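Local coordinates for protein transcription factor GAMBIF1 (Anopheles gambiae, PDB 1BVO) that probably activates transcription as a Rel-family factor, its DNA-binding specificity domain here bound to DNA, at residues L14-E19 with L100-K106. Sequence-based numbering, arbitrary orientation.
Sequences LRFRYE and LGIQCVK. With nucleotides of chain B; nucleotides of chain A; nucleotides of chain D.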
loop_
_atom_site.group_PDB
_atom_site.type_symbol
_atom_site.label_atom_id
_atom_site.label_comp_id
_atom_site.label_asym_id
_atom_site.label_seq_id
_atom_site.Cartn_x
_atom_site.Cartn_y
_atom_site.Cartn_z
ATOM N N LEU C 14 17.887 -3.970 13.739
ATOM C CA LEU C 14 17.425 -4.623 12.527
ATOM C C LEU C 14 16.139 -4.008 12.049
ATOM O O LEU C 14 15.227 -3.758 12.846
ATOM C CB LEU C 14 17.221 -6.129 12.764
ATOM C CG LEU C 14 16.706 -6.956 11.580
ATOM C CD1 LEU C 14 17.772 -7.059 10.505
ATOM C CD2 LEU C 14 16.295 -8.343 12.045
ATOM N N ARG C 15 16.098 -3.677 10.769
ATOM C CA ARG C 15 14.892 -3.138 10.208
ATOM C C ARG C 15 14.029 -4.329 9.857
ATOM O O ARG C 15 14.518 -5.359 9.379
ATOM C CB ARG C 15 15.201 -2.294 8.979
ATOM C CG ARG C 15 14.236 -2.498 7.816
ATOM C CD ARG C 15 13.464 -1.237 7.529
ATOM N NE ARG C 15 14.369 -0.088 7.482
ATOM C CZ ARG C 15 14.481 0.725 6.439
ATOM N NH1 ARG C 15 13.748 0.526 5.363
ATOM N NH2 ARG C 15 15.336 1.739 6.478
ATOM N N PHE C 16 12.750 -4.201 10.177
ATOM C CA PHE C 16 11.748 -5.215 9.904
ATOM C C PHE C 16 11.419 -5.012 8.430
ATOM O O PHE C 16 11.356 -3.866 7.945
ATOM C CB PHE C 16 10.478 -4.961 10.740
ATOM C CG PHE C 16 10.684 -5.009 12.241
ATOM C CD1 PHE C 16 11.946 -5.187 12.803
ATOM C CD2 PHE C 16 9.598 -4.849 13.092
ATOM C CE1 PHE C 16 12.115 -5.203 14.200
ATOM C CE2 PHE C 16 9.750 -4.861 14.478
ATOM C CZ PHE C 16 11.014 -5.036 15.039
ATOM N N ARG C 17 11.194 -6.100 7.707
ATOM C CA ARG C 17 10.894 -5.963 6.295
ATOM C C ARG C 17 9.523 -6.507 5.964
ATOM O O ARG C 17 9.041 -7.424 6.638
ATOM C CB ARG C 17 12.000 -6.635 5.466
ATOM C CG ARG C 17 13.391 -6.059 5.736
ATOM C CD ARG C 17 13.810 -5.018 4.694
ATOM N NE ARG C 17 15.072 -4.407 5.078
ATOM C CZ ARG C 17 15.625 -3.363 4.483
ATOM N NH1 ARG C 17 15.049 -2.783 3.452
ATOM N NH2 ARG C 17 16.762 -2.876 4.961
ATOM N N TYR C 18 8.849 -5.874 5.004
ATOM C CA TYR C 18 7.526 -6.314 4.580
ATOM C C TYR C 18 7.709 -7.413 3.554
ATOM O O TYR C 18 8.732 -7.471 2.873
ATOM C CB TYR C 18 6.724 -5.180 3.921
ATOM C CG TYR C 18 6.349 -4.037 4.847
ATOM C CD1 TYR C 18 7.278 -3.059 5.177
ATOM C CD2 TYR C 18 5.066 -3.938 5.399
ATOM C CE1 TYR C 18 6.957 -2.021 6.031
ATOM C CE2 TYR C 18 4.737 -2.890 6.260
ATOM C CZ TYR C 18 5.695 -1.937 6.570
ATOM O OH TYR C 18 5.436 -0.891 7.421
ATOM N N GLU C 19 6.709 -8.280 3.448
ATOM C CA GLU C 19 6.717 -9.379 2.493
ATOM C C GLU C 19 6.950 -8.808 1.092
ATOM O O GLU C 19 7.717 -9.359 0.295
ATOM C CB GLU C 19 5.379 -10.116 2.562
ATOM C CG GLU C 19 5.323 -11.398 1.765
ATOM C CD GLU C 19 4.079 -12.228 2.068
ATOM O OE1 GLU C 19 3.208 -11.764 2.849
ATOM O OE2 GLU C 19 3.974 -13.355 1.523
ATOM N N LEU C 100 17.535 -15.326 12.358
ATOM C CA LEU C 100 16.185 -15.063 12.854
ATOM C C LEU C 100 15.856 -13.633 12.420
ATOM O O LEU C 100 16.480 -12.663 12.886
ATOM C CB LEU C 100 16.147 -15.160 14.390
ATOM C CG LEU C 100 14.852 -15.558 15.120
ATOM C CD1 LEU C 100 14.422 -16.948 14.693
ATOM C CD2 LEU C 100 15.113 -15.518 16.610
ATOM N N GLY C 101 14.924 -13.507 11.483
ATOM C CA GLY C 101 14.543 -12.200 10.982
ATOM C C GLY C 101 13.080 -11.904 11.255
ATOM O O GLY C 101 12.270 -12.822 11.438
ATOM N N ILE C 102 12.730 -10.621 11.217
ATOM C CA ILE C 102 11.366 -10.231 11.506
ATOM C C ILE C 102 10.731 -9.607 10.287
ATOM O O ILE C 102 11.237 -8.623 9.734
ATOM C CB ILE C 102 11.340 -9.310 12.732
ATOM C CG1 ILE C 102 11.955 -10.060 13.906
ATOM C CG2 ILE C 102 9.919 -8.913 13.086
ATOM C CD1 ILE C 102 12.256 -9.198 15.076
ATOM N N GLN C 103 9.691 -10.273 9.805
ATOM C CA GLN C 103 8.950 -9.812 8.645
ATOM C C GLN C 103 7.656 -9.225 9.162
ATOM O O GLN C 103 6.782 -9.927 9.683
ATOM C CB GLN C 103 8.667 -10.960 7.687
ATOM C CG GLN C 103 8.346 -10.518 6.277
ATOM C CD GLN C 103 8.605 -11.611 5.261
ATOM O OE1 GLN C 103 7.720 -12.425 4.977
ATOM N NE2 GLN C 103 9.828 -11.647 4.716
ATOM N N CYS C 104 7.547 -7.916 9.039
ATOM C CA CYS C 104 6.393 -7.212 9.533
ATOM C C CYS C 104 5.180 -7.223 8.641
ATOM O O CYS C 104 5.235 -6.892 7.458
ATOM C CB CYS C 104 6.752 -5.770 9.832
ATOM S SG CYS C 104 7.433 -4.979 8.402
ATOM N N VAL C 105 4.068 -7.590 9.252
ATOM C CA VAL C 105 2.806 -7.584 8.565
ATOM C C VAL C 105 2.378 -6.140 8.663
ATOM O O VAL C 105 2.616 -5.494 9.683
ATOM C CB VAL C 105 1.750 -8.350 9.321
ATOM C CG1 VAL C 105 0.714 -8.840 8.367
ATOM C CG2 VAL C 105 2.354 -9.482 10.112
ATOM N N LYS C 106 1.695 -5.659 7.635
ATOM C CA LYS C 106 1.191 -4.285 7.594
ATOM C C LYS C 106 -0.275 -4.309 8.083
ATOM O O LYS C 106 -0.943 -5.347 7.968
ATOM C CB LYS C 106 1.304 -3.746 6.162
ATOM C CG LYS C 106 0.706 -4.643 5.097
ATOM C CD LYS C 106 0.773 -4.011 3.707
ATOM C CE LYS C 106 -0.138 -4.782 2.730
ATOM N NZ LYS C 106 -0.446 -4.008 1.492
ATOM P P DA B 9 1.939 -0.473 7.532
ATOM O OP1 DA B 9 0.578 -1.074 7.533
ATOM O OP2 DA B 9 2.941 -0.918 8.531
ATOM O "O5'" DA B 9 2.493 -0.502 6.052
ATOM C "C5'" DA B 9 1.610 -0.114 5.018
ATOM C "C4'" DA B 9 2.359 0.049 3.717
ATOM O "O4'" DA B 9 3.284 1.147 3.824
ATOM C "C3'" DA B 9 3.149 -1.164 3.246
ATOM O "O3'" DA B 9 2.620 -1.517 1.961
ATOM C "C2'" DA B 9 4.597 -0.670 3.203
ATOM C "C1'" DA B 9 4.486 0.848 3.140
ATOM N N9 DA B 9 5.545 1.595 3.816
ATOM C C8 DA B 9 5.997 1.422 5.103
ATOM N N7 DA B 9 6.940 2.272 5.451
ATOM C C5 DA B 9 7.117 3.045 4.309
ATOM C C6 DA B 9 7.980 4.117 4.028
ATOM N N6 DA B 9 8.857 4.600 4.909
ATOM N N1 DA B 9 7.910 4.669 2.813
ATOM C C2 DA B 9 7.030 4.163 1.923
ATOM N N3 DA B 9 6.183 3.159 2.072
ATOM C C4 DA B 9 6.269 2.637 3.295
ATOM P P DT A 9 1.990 -0.356 7.499
ATOM O OP1 DT A 9 0.653 -0.983 7.590
ATOM O OP2 DT A 9 3.051 -0.770 8.442
ATOM O "O5'" DT A 9 2.474 -0.508 5.997
ATOM C "C5'" DT A 9 1.669 0.033 4.966
ATOM C "C4'" DT A 9 2.445 0.178 3.685
ATOM O "O4'" DT A 9 3.389 1.277 3.753
ATOM C "C3'" DT A 9 3.225 -1.048 3.224
ATOM O "O3'" DT A 9 2.698 -1.404 1.950
ATOM C "C2'" DT A 9 4.674 -0.557 3.168
ATOM C "C1'" DT A 9 4.525 0.945 2.980
ATOM N N1 DT A 9 5.649 1.836 3.412
ATOM C C2 DT A 9 6.157 2.768 2.504
ATOM O O2 DT A 9 5.789 2.853 1.346
ATOM N N3 DT A 9 7.131 3.590 3.003
ATOM C C4 DT A 9 7.663 3.574 4.269
ATOM O O4 DT A 9 8.527 4.408 4.581
ATOM C C5 DT A 9 7.131 2.547 5.145
ATOM C C7 DT A 9 7.699 2.407 6.526
ATOM C C6 DT A 9 6.158 1.751 4.679
ATOM P P DG D 4 22.423 0.440 8.716
ATOM O OP1 DG D 4 23.283 1.338 9.579
ATOM O OP2 DG D 4 21.508 -0.398 9.559
ATOM O "O5'" DG D 4 21.756 1.534 7.835
ATOM C "C5'" DG D 4 22.514 2.257 6.908
ATOM C "C4'" DG D 4 21.539 2.992 5.999
ATOM O "O4'" DG D 4 20.755 2.078 5.182
ATOM C "C3'" DG D 4 20.452 3.670 6.810
ATOM O "O3'" DG D 4 20.234 4.934 6.192
ATOM C "C2'" DG D 4 19.196 2.804 6.601
ATOM C "C1'" DG D 4 19.414 2.462 5.125
ATOM N N9 DG D 4 18.600 1.376 4.537
ATOM C C8 DG D 4 18.068 0.195 5.026
ATOM N N7 DG D 4 17.375 -0.556 4.200
ATOM C C5 DG D 4 17.445 0.249 3.027
ATOM C C6 DG D 4 16.875 -0.002 1.746
ATOM O O6 DG D 4 16.175 -1.023 1.474
ATOM N N1 DG D 4 17.160 0.983 0.822
ATOM C C2 DG D 4 17.914 2.088 1.155
ATOM N N2 DG D 4 18.063 2.878 0.062
ATOM N N3 DG D 4 18.447 2.350 2.330
ATOM C C4 DG D 4 18.182 1.372 3.206
#
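The carbonyl O of Arg-17 is met by two groups of 100-106. Cys-104 N donates to Arg-17 O at 2.9 Å from above the carbonyl plane, and the CA-H of Gln-103 approaches the same oxygen. The N-H of the same arginine reaches Ile-102 O, with Arg-17 N 3.2 Å from that oxygen, nearly straight at 160° and in the carbonyl plane. Together these bonds bridge Arg-17 to Gln-103 just once, tying the loop that follows strand 2-7 to strand 101-103.

Ile-102 CG2 sits over the centre of the Phe-16 ring, a CH-pi contact with the centroid 4.0 Å away, while Cys-104 CB lies at that ring's edge. Cys-104 SG stands between the backbone N and the carbonyl carbon (chi1 56°), which brings it over the Tyr-18 ring, 3.6 Å from the centroid. The deoxyribose C2' of the overlapping nucleotides DA9 of chain B and DT9 of chain A covers the opposite face. Lys-106 CB meets the ring edge, and Lys-106 NZ bonds DNA phosphate.

The backbone bridge probably helps hold the recognition loop where Tyr-18 OH lies 2.7 Å from OP2 of DA9 of chain B and 2.6 Å from OP2 of DT9 of chain A. Arg-17 meanwhile reads a guanine edge, NH1 donating to O6 of DG4 of chain D at 2.9 Å. Its salt bridge to Glu-21 probably helps fix the guanidinium in the major groove.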